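Local coordinates for protein putative primosome component (Streptococcus pyogenes serotype M3, PDB 2QGZ) that probably binds ATP through a P-loop NTPase domain and acts as a loader of the replicative helicase during primosome assembly, at residues L237-T251 / K279-E291. Sequence-based numbering, arbitrary orientation.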
ATOM      1  N   LEU A 237      10.272   9.751  -1.593  1.00 43.54           N
ATOM      2  CA  LEU A 237       9.812   8.415  -1.943  1.00 42.11           C
ATOM      3  C   LEU A 237      11.013   7.503  -2.170  1.00 41.96           C
ATOM      4  O   LEU A 237      11.060   6.377  -1.677  1.00 42.18           O
ATOM      5  CB  LEU A 237       8.958   8.473  -3.211  1.00 40.46           C
ATOM      6  CG  LEU A 237       7.942   7.371  -3.532  1.00 42.56           C
ATOM      7  CD1 LEU A 237       8.306   6.730  -4.853  1.00 41.89           C
ATOM      8  CD2 LEU A 237       7.883   6.341  -2.416  1.00 40.12           C
ATOM      9  N   GLN A 238      11.993   8.011  -2.909  1.00 42.17           N
ATOM     10  CA  GLN A 238      13.195   7.255  -3.230  1.00 39.50           C
ATOM     11  C   GLN A 238      13.918   6.793  -1.967  1.00 38.79           C
ATOM     12  O   GLN A 238      14.351   5.646  -1.879  1.00 37.79           O
ATOM     13  CB  GLN A 238      14.121   8.117  -4.096  1.00 42.03           C
ATOM     14  CG  GLN A 238      15.124   7.336  -4.937  1.00 43.08           C
ATOM     15  CD  GLN A 238      16.275   6.783  -4.125  1.00 44.02           C
ATOM     16  OE1 GLN A 238      16.759   5.678  -4.381  1.00 45.33           O
ATOM     17  NE2 GLN A 238      16.726   7.553  -3.142  1.00 42.91           N
ATOM     18  N   VAL A 239      14.030   7.671  -0.979  1.00 38.90           N
ATOM     19  CA  VAL A 239      14.725   7.314   0.250  1.00 38.07           C
ATOM     20  C   VAL A 239      13.912   6.348   1.105  1.00 37.59           C
ATOM     21  O   VAL A 239      14.462   5.410   1.676  1.00 35.33           O
ATOM     22  CB  VAL A 239      15.075   8.567   1.082  1.00 39.20           C
ATOM     23  CG1 VAL A 239      15.967   8.183   2.272  1.00 38.53           C
ATOM     24  CG2 VAL A 239      15.796   9.568   0.206  1.00 41.37           C
ATOM     25  N   ILE A 240      12.605   6.583   1.195  1.00 36.53           N
ATOM     26  CA  ILE A 240      11.746   5.705   1.970  1.00 34.27           C
ATOM     27  C   ILE A 240      11.813   4.308   1.370  1.00 32.73           C
ATOM     28  O   ILE A 240      11.984   3.330   2.086  1.00 33.21           O
ATOM     29  CB  ILE A 240      10.271   6.194   1.965  1.00 35.76           C
ATOM     30  CG1 ILE A 240      10.117   7.402   2.893  1.00 34.79           C
ATOM     31  CG2 ILE A 240       9.330   5.066   2.403  1.00 35.15           C
ATOM     32  CD1 ILE A 240       8.729   8.011   2.855  1.00 34.78           C
ATOM     33  N   LEU A 241      11.683   4.211   0.055  1.00 32.21           N
ATOM     34  CA  LEU A 241      11.726   2.909  -0.590  1.00 32.62           C
ATOM     35  C   LEU A 241      13.095   2.264  -0.388  1.00 33.90           C
ATOM     36  O   LEU A 241      13.191   1.084  -0.026  1.00 35.86           O
ATOM     37  CB  LEU A 241      11.385   3.048  -2.078  1.00 30.83           C
ATOM     38  CG  LEU A 241       9.949   2.699  -2.526  1.00 32.77           C
ATOM     39  CD1 LEU A 241       8.932   2.945  -1.423  1.00 31.41           C
ATOM     40  CD2 LEU A 241       9.601   3.499  -3.780  1.00 28.40           C
ATOM     41  N   GLN A 242      14.154   3.043  -0.592  1.00 32.63           N
ATOM     42  CA  GLN A 242      15.520   2.548  -0.423  1.00 31.54           C
ATOM     43  C   GLN A 242      15.693   1.944   0.965  1.00 31.68           C
ATOM     44  O   GLN A 242      16.201   0.840   1.118  1.00 32.46           O
ATOM     45  CB  GLN A 242      16.509   3.694  -0.597  1.00 32.91           C
ATOM     46  CG  GLN A 242      17.934   3.316  -0.359  1.00 33.80           C
ATOM     47  CD  GLN A 242      18.871   4.479  -0.608  1.00 35.43           C
ATOM     48  OE1 GLN A 242      20.018   4.293  -1.004  1.00 37.66           O
ATOM     49  NE2 GLN A 242      18.390   5.686  -0.362  1.00 36.13           N
ATOM     50  N   TYR A 243      15.258   2.674   1.980  1.00 30.71           N
ATOM     51  CA  TYR A 243      15.362   2.205   3.347  1.00 31.49           C
ATOM     52  C   TYR A 243      14.546   0.938   3.603  1.00 33.92           C
ATOM     53  O   TYR A 243      14.986   0.058   4.348  1.00 34.97           O
ATOM     54  CB  TYR A 243      14.920   3.310   4.300  1.00 30.65           C
ATOM     55  CG  TYR A 243      14.759   2.863   5.729  1.00 30.28           C
ATOM     56  CD1 TYR A 243      13.532   2.396   6.196  1.00 29.28           C
ATOM     57  CD2 TYR A 243      15.831   2.920   6.621  1.00 31.00           C
ATOM     58  CE1 TYR A 243      13.370   1.997   7.523  1.00 31.54           C
ATOM     59  CE2 TYR A 243      15.688   2.531   7.952  1.00 31.47           C
ATOM     60  CZ  TYR A 243      14.455   2.067   8.398  1.00 34.01           C
ATOM     61  OH  TYR A 243      14.306   1.662   9.705  1.00 32.96           O
ATOM     62  N   ARG A 244      13.361   0.836   3.000  1.00 33.53           N
ATOM     63  CA  ARG A 244      12.549  -0.350   3.215  1.00 34.42           C
ATOM     64  C   ARG A 244      13.142  -1.544   2.467  1.00 34.70           C
ATOM     65  O   ARG A 244      12.976  -2.689   2.890  1.00 33.56           O
ATOM     66  CB  ARG A 244      11.079  -0.085   2.837  1.00 30.63           C
ATOM     67  CG  ARG A 244      10.391   0.891   3.803  1.00 30.52           C
ATOM     68  CD  ARG A 244       8.909   1.138   3.470  1.00 31.87           C
ATOM     69  NE  ARG A 244       8.062   0.016   3.859  1.00 31.49           N
ATOM     70  CZ  ARG A 244       7.708  -0.269   5.110  1.00 32.85           C
ATOM     71  NH1 ARG A 244       8.118   0.487   6.116  1.00 32.26           N
ATOM     72  NH2 ARG A 244       6.951  -1.326   5.361  1.00 30.95           N
ATOM     73  N   MET A 245      13.860  -1.283   1.378  1.00 35.98           N
ATOM     74  CA  MET A 245      14.507  -2.374   0.644  1.00 37.03           C
ATOM     75  C   MET A 245      15.583  -2.989   1.546  1.00 37.67           C
ATOM     76  O   MET A 245      15.617  -4.203   1.752  1.00 39.54           O
ATOM     77  CB  MET A 245      15.153  -1.870  -0.659  1.00 36.19           C
ATOM     78  CG  MET A 245      14.283  -2.064  -1.906  1.00 32.78           C
ATOM     79  SD  MET A 245      14.967  -1.394  -3.451  1.00 33.21           S
ATOM     80  CE  MET A 245      16.217  -2.618  -3.786  1.00 32.18           C
ATOM     81  N   LEU A 246      16.450  -2.144   2.096  1.00 38.28           N
ATOM     82  CA  LEU A 246      17.521  -2.608   2.976  1.00 39.78           C
ATOM     83  C   LEU A 246      16.984  -3.247   4.245  1.00 40.44           C
ATOM     84  O   LEU A 246      17.512  -4.247   4.709  1.00 42.26           O
ATOM     85  CB  LEU A 246      18.443  -1.449   3.361  1.00 38.39           C
ATOM     86  CG  LEU A 246      19.457  -0.977   2.327  1.00 39.06           C
ATOM     87  CD1 LEU A 246      20.011   0.377   2.742  1.00 39.44           C
ATOM     88  CD2 LEU A 246      20.573  -2.000   2.211  1.00 39.03           C
ATOM     89  N   GLU A 247      15.931  -2.666   4.806  1.00 41.09           N
ATOM     90  CA  GLU A 247      15.336  -3.176   6.033  1.00 41.68           C
ATOM     91  C   GLU A 247      14.381  -4.359   5.824  1.00 41.63           C
ATOM     92  O   GLU A 247      13.830  -4.890   6.786  1.00 41.96           O
ATOM     93  CB  GLU A 247      14.591  -2.043   6.743  1.00 42.40           C
ATOM     94  CG  GLU A 247      15.471  -1.062   7.503  1.00 44.60           C
ATOM     95  CD  GLU A 247      15.641  -1.473   8.950  1.00 46.75           C
ATOM     96  OE1 GLU A 247      14.689  -2.083   9.496  1.00 48.40           O
ATOM     97  OE2 GLU A 247      16.702  -1.180   9.548  1.00 46.31           O
ATOM     98  N   GLU A 248      14.177  -4.759   4.572  1.00 42.17           N
ATOM     99  CA  GLU A 248      13.280  -5.874   4.259  1.00 43.89           C
ATOM    100  C   GLU A 248      11.901  -5.675   4.882  1.00 41.45           C
ATOM    101  O   GLU A 248      11.409  -6.527   5.620  1.00 44.51           O
ATOM    102  CB  GLU A 248      13.880  -7.204   4.742  1.00 45.45           C
ATOM    103  CG  GLU A 248      15.271  -7.495   4.181  1.00 52.39           C
ATOM    104  CD  GLU A 248      15.879  -8.790   4.716  1.00 57.16           C
ATOM    105  OE1 GLU A 248      15.774  -9.053   5.935  1.00 58.46           O
ATOM    106  OE2 GLU A 248      16.480  -9.542   3.916  1.00 60.51           O
ATOM    107  N   LEU A 249      11.286  -4.537   4.592  1.00 38.36           N
ATOM    108  CA  LEU A 249       9.964  -4.235   5.112  1.00 35.72           C
ATOM    109  C   LEU A 249       8.957  -4.246   3.941  1.00 35.87           C
ATOM    110  O   LEU A 249       9.090  -3.483   2.979  1.00 34.90           O
ATOM    111  CB  LEU A 249       9.984  -2.876   5.824  1.00 33.76           C
ATOM    112  CG  LEU A 249      10.889  -2.741   7.066  1.00 32.66           C
ATOM    113  CD1 LEU A 249      10.907  -1.301   7.542  1.00 32.19           C
ATOM    114  CD2 LEU A 249      10.391  -3.639   8.187  1.00 29.13           C
ATOM    115  N   PRO A 250       7.942  -5.127   4.011  1.00 34.98           N
ATOM    116  CA  PRO A 250       6.895  -5.282   2.993  1.00 34.03           C
ATOM    117  C   PRO A 250       6.258  -3.945   2.635  1.00 33.81           C
ATOM    118  O   PRO A 250       5.817  -3.203   3.512  1.00 34.77           O
ATOM    119  CB  PRO A 250       5.897  -6.221   3.662  1.00 34.81           C
ATOM    120  CG  PRO A 250       6.752  -7.011   4.621  1.00 34.94           C
ATOM    121  CD  PRO A 250       7.640  -5.950   5.197  1.00 34.77           C
ATOM    122  N   THR A 251       6.185  -3.651   1.343  1.00 32.23           N
ATOM    123  CA  THR A 251       5.631  -2.390   0.881  1.00 30.29           C
ATOM    124  C   THR A 251       4.649  -2.641  -0.249  1.00 31.27           C
ATOM    125  O   THR A 251       4.962  -3.346  -1.207  1.00 32.00           O
ATOM    126  CB  THR A 251       6.766  -1.489   0.396  1.00 29.86           C
ATOM    127  OG1 THR A 251       7.761  -1.411   1.428  1.00 28.04           O
ATOM    128  CG2 THR A 251       6.256  -0.095   0.061  1.00 26.38           C
ATOM    129  N   LYS A 279      14.633   7.358 -12.333  1.00 71.40           N
ATOM    130  CA  LYS A 279      14.415   6.041 -12.945  1.00 67.33           C
ATOM    131  C   LYS A 279      14.771   4.867 -12.040  1.00 65.40           C
ATOM    132  O   LYS A 279      14.400   3.729 -12.326  1.00 65.20           O
ATOM    133  CB  LYS A 279      15.185   5.929 -14.264  1.00 66.29           C
ATOM    134  N   ARG A 280      15.496   5.127 -10.958  1.00 62.08           N
ATOM    135  CA  ARG A 280      15.848   4.041 -10.055  1.00 60.70           C
ATOM    136  C   ARG A 280      14.769   3.895  -8.982  1.00 57.29           C
ATOM    137  O   ARG A 280      14.715   2.894  -8.271  1.00 56.61           O
ATOM    138  CB  ARG A 280      17.229   4.267  -9.418  1.00 62.05           C
ATOM    139  CG  ARG A 280      17.354   5.464  -8.486  1.00 62.88           C
ATOM    140  CD  ARG A 280      18.608   5.308  -7.632  1.00 64.98           C
ATOM    141  NE  ARG A 280      18.836   6.436  -6.733  1.00 66.76           N
ATOM    142  CZ  ARG A 280      19.685   6.409  -5.709  1.00 67.09           C
ATOM    143  NH1 ARG A 280      20.385   5.312  -5.450  1.00 66.02           N
ATOM    144  NH2 ARG A 280      19.832   7.478  -4.939  1.00 67.35           N
ATOM    145  N   VAL A 281      13.907   4.900  -8.876  1.00 54.42           N
ATOM    146  CA  VAL A 281      12.811   4.856  -7.919  1.00 53.43           C
ATOM    147  C   VAL A 281      11.834   3.802  -8.416  1.00 52.03           C
ATOM    148  O   VAL A 281      11.197   3.106  -7.631  1.00 51.23           O
ATOM    149  CB  VAL A 281      12.076   6.209  -7.828  1.00 52.22           C
ATOM    150  CG1 VAL A 281      11.529   6.590  -9.184  1.00 52.62           C
ATOM    151  CG2 VAL A 281      10.953   6.120  -6.819  1.00 52.19           C
ATOM    152  N   MET A 282      11.744   3.680  -9.737  1.00 50.89           N
ATOM    153  CA  MET A 282      10.856   2.716 -10.370  1.00 50.31           C
ATOM    154  C   MET A 282      11.411   1.295 -10.223  1.00 48.63           C
ATOM    155  O   MET A 282      10.654   0.325 -10.183  1.00 49.23           O
ATOM    156  CB  MET A 282      10.680   3.076 -11.851  1.00 51.29           C
ATOM    157  CG  MET A 282       9.421   2.527 -12.495  1.00 54.75           C
ATOM    158  SD  MET A 282       7.906   3.053 -11.646  1.00 54.99           S
ATOM    159  CE  MET A 282       7.312   1.465 -11.065  1.00 54.91           C
ATOM    160  N   GLU A 283      12.733   1.171 -10.137  1.00 46.42           N
ATOM    161  CA  GLU A 283      13.359  -0.142  -9.976  1.00 44.14           C
ATOM    162  C   GLU A 283      13.142  -0.645  -8.547  1.00 42.27           C
ATOM    163  O   GLU A 283      13.154  -1.846  -8.294  1.00 41.03           O
ATOM    164  CB  GLU A 283      14.861  -0.062 -10.289  1.00 44.62           C
ATOM    165  N   ARG A 284      12.948   0.282  -7.614  1.00 41.59           N
ATOM    166  CA  ARG A 284      12.714  -0.090  -6.228  1.00 41.71           C
ATOM    167  C   ARG A 284      11.274  -0.580  -6.071  1.00 41.36           C
ATOM    168  O   ARG A 284      11.001  -1.499  -5.293  1.00 41.26           O
ATOM    169  CB  ARG A 284      12.975   1.097  -5.297  1.00 42.60           C
ATOM    170  CG  ARG A 284      14.427   1.558  -5.265  1.00 40.43           C
ATOM    171  CD  ARG A 284      14.666   2.468  -4.077  1.00 38.74           C
ATOM    172  NE  ARG A 284      15.997   3.073  -4.082  1.00 41.43           N
ATOM    173  CZ  ARG A 284      17.131   2.430  -3.817  1.00 37.11           C
ATOM    174  NH1 ARG A 284      17.125   1.137  -3.516  1.00 35.21           N
ATOM    175  NH2 ARG A 284      18.275   3.095  -3.837  1.00 35.67           N
ATOM    176  N   VAL A 285      10.355   0.032  -6.813  1.00 40.36           N
ATOM    177  CA  VAL A 285       8.962  -0.384  -6.765  1.00 40.32           C
ATOM    178  C   VAL A 285       8.870  -1.822  -7.281  1.00 41.13           C
ATOM    179  O   VAL A 285       8.254  -2.677  -6.642  1.00 39.67           O
ATOM    180  CB  VAL A 285       8.065   0.520  -7.638  1.00 39.98           C
ATOM    181  CG1 VAL A 285       6.627   0.041  -7.569  1.00 37.40           C
ATOM    182  CG2 VAL A 285       8.149   1.954  -7.163  1.00 38.43           C
ATOM    183  N   ARG A 286       9.498  -2.086  -8.430  1.00 41.52           N
ATOM    184  CA  ARG A 286       9.472  -3.419  -9.022  1.00 41.92           C
ATOM    185  C   ARG A 286      10.153  -4.439  -8.135  1.00 41.07           C
ATOM    186  O   ARG A 286       9.858  -5.628  -8.199  1.00 41.92           O
ATOM    187  CB  ARG A 286      10.165  -3.438 -10.387  1.00 45.19           C
ATOM    188  CG  ARG A 286       9.492  -2.630 -11.481  1.00 50.27           C
ATOM    189  CD  ARG A 286      10.148  -2.929 -12.824  1.00 55.77           C
ATOM    190  NE  ARG A 286       9.511  -2.212 -13.928  1.00 61.74           N
ATOM    191  CZ  ARG A 286       9.748  -0.938 -14.240  1.00 64.64           C
ATOM    192  NH1 ARG A 286      10.621  -0.223 -13.535  1.00 64.44           N
ATOM    193  NH2 ARG A 286       9.098  -0.372 -15.252  1.00 65.84           N
ATOM    194  N   TYR A 287      11.082  -3.988  -7.310  1.00 41.04           N
ATOM    195  CA  TYR A 287      11.779  -4.921  -6.441  1.00 40.75           C
ATOM    196  C   TYR A 287      10.942  -5.248  -5.198  1.00 38.60           C
ATOM    197  O   TYR A 287      10.928  -6.388  -4.736  1.00 37.25           O
ATOM    198  CB  TYR A 287      13.151  -4.346  -6.059  1.00 42.35           C
ATOM    199  CG  TYR A 287      13.896  -5.159  -5.030  1.00 43.89           C
ATOM    200  CD1 TYR A 287      13.677  -4.962  -3.668  1.00 45.33           C
ATOM    201  CD2 TYR A 287      14.782  -6.157  -5.413  1.00 46.45           C
ATOM    202  CE1 TYR A 287      14.319  -5.741  -2.715  1.00 47.46           C
ATOM    203  CE2 TYR A 287      15.431  -6.948  -4.466  1.00 49.13           C
ATOM    204  CZ  TYR A 287      15.190  -6.737  -3.119  1.00 48.32           C
ATOM    205  OH  TYR A 287      15.793  -7.543  -2.175  1.00 47.54           O
ATOM    206  N   LEU A 288      10.226  -4.252  -4.682  1.00 37.59           N
ATOM    207  CA  LEU A 288       9.402  -4.427  -3.487  1.00 36.26           C
ATOM    208  C   LEU A 288       8.032  -5.069  -3.700  1.00 36.09           C
ATOM    209  O   LEU A 288       7.502  -5.705  -2.786  1.00 33.98           O
ATOM    210  CB  LEU A 288       9.196  -3.078  -2.799  1.00 35.34           C
ATOM    211  CG  LEU A 288      10.429  -2.427  -2.186  1.00 35.50           C
ATOM    212  CD1 LEU A 288      10.208  -0.937  -2.033  1.00 32.21           C
ATOM    213  CD2 LEU A 288      10.716  -3.084  -0.854  1.00 34.78           C
ATOM    214  N   ALA A 289       7.455  -4.927  -4.890  1.00 35.42           N
ATOM    215  CA  ALA A 289       6.119  -5.488  -5.104  1.00 37.25           C
ATOM    216  C   ALA A 289       5.852  -6.136  -6.459  1.00 38.11           C
ATOM    217  O   ALA A 289       6.444  -5.770  -7.469  1.00 40.54           O
ATOM    218  CB  ALA A 289       5.082  -4.409  -4.845  1.00 34.91           C
ATOM    219  N   ARG A 290       4.943  -7.103  -6.466  1.00 39.38           N
ATOM    220  CA  ARG A 290       4.573  -7.803  -7.689  1.00 41.38           C
ATOM    221  C   ARG A 290       3.339  -7.122  -8.269  1.00 41.41           C
ATOM    222  O   ARG A 290       2.401  -6.807  -7.547  1.00 40.86           O
ATOM    223  CB  ARG A 290       4.298  -9.277  -7.385  1.00 46.68           C
ATOM    224  CG  ARG A 290       5.556 -10.069  -7.010  1.00 54.49           C
ATOM    225  CD  ARG A 290       6.451 -10.297  -8.245  1.00 60.92           C
ATOM    226  NE  ARG A 290       7.809 -10.743  -7.917  1.00 65.49           N
ATOM    227  CZ  ARG A 290       8.761  -9.957  -7.410  1.00 68.06           C
ATOM    228  NH1 ARG A 290       8.515  -8.674  -7.166  1.00 68.37           N
ATOM    229  NH2 ARG A 290       9.967 -10.452  -7.152  1.00 68.18           N
ATOM    230  N   GLU A 291       3.352  -6.893  -9.575  1.00 40.73           N
ATOM    231  CA  GLU A 291       2.257  -6.216 -10.270  1.00 41.06           C
ATOM    232  C   GLU A 291       1.016  -7.087 -10.438  1.00 40.00           C
ATOM    233  O   GLU A 291       1.122  -8.241 -10.830  1.00 39.90           O
ATOM    234  CB  GLU A 291       2.751  -5.772 -11.643  1.00 41.40           C
ATOM    235  CG  GLU A 291       1.980  -4.653 -12.300  1.00 46.65           C
ATOM    236  CD  GLU A 291       2.492  -4.363 -13.713  1.00 48.85           C
ATOM    237  OE1 GLU A 291       2.214  -3.261 -14.236  1.00 48.83           O
ATOM    238  OE2 GLU A 291       3.167  -5.241 -14.302  1.00 48.73           O
TER
HETATM  239  O   HOH W   1      14.681  -7.043   0.362  1.00 67.98           O
HETATM  240  O   HOH W   2       7.973  -5.210  -0.014  1.00 39.13           O
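R284 grips Q238 side-on, NE and NH2 both donating to the single acceptor OE1 across two helices that each lead into a strand of the parallel sheet of a P-loop NTPase fold. R284 NE lies 2.7 Å from Q238 OE1 with an N-H...O angle of 158°, and R284 NH2 lies 3.0 Å from the same atom on a more bent path. OE1 sits in the guanidinium plane; relative to the amide, however, NH2 approaches in the carbonyl plane whereas NE stands above it. At the same guanidinium's edge, NH1 makes a weak bond to M245 SD, and one face is covered by the aliphatic part of Q242, with CB over its centre. Three residues of helix 237-247 thus fix the rotation of this group. A second guanidinium, that of R280, stacks on the Q238 amide with planes 8° apart; its NE has too poor an angle to OE1 for a hydrogen bond.

The segment axes cross at 38°, 9.6 Å apart, and the side chains interlock knobs-into-holes: L241 enters the hole formed by V281, R284, V285 and L288, while R284 fills that of Q238, L241, Q242 and M245. M245 bends at its last torsion, which brings CE over one face of the Y287 ring, 3.7 Å from its centroid, a CH-pi contact, with SD oblique to the ring. L237 and L241 also touch L220 of strand 217-221, and V285 reaches Y156 of strand 154-158, placing the interface against the sheet.

Beyond the Schellman turn at E248, where strand 251-255 begins, L288 CD2 packs 4.1 Å from T251 OG1, and one water joins the backbones, accepting from T251 N at 2.7 Å and donating to L288 O at 2.9 Å.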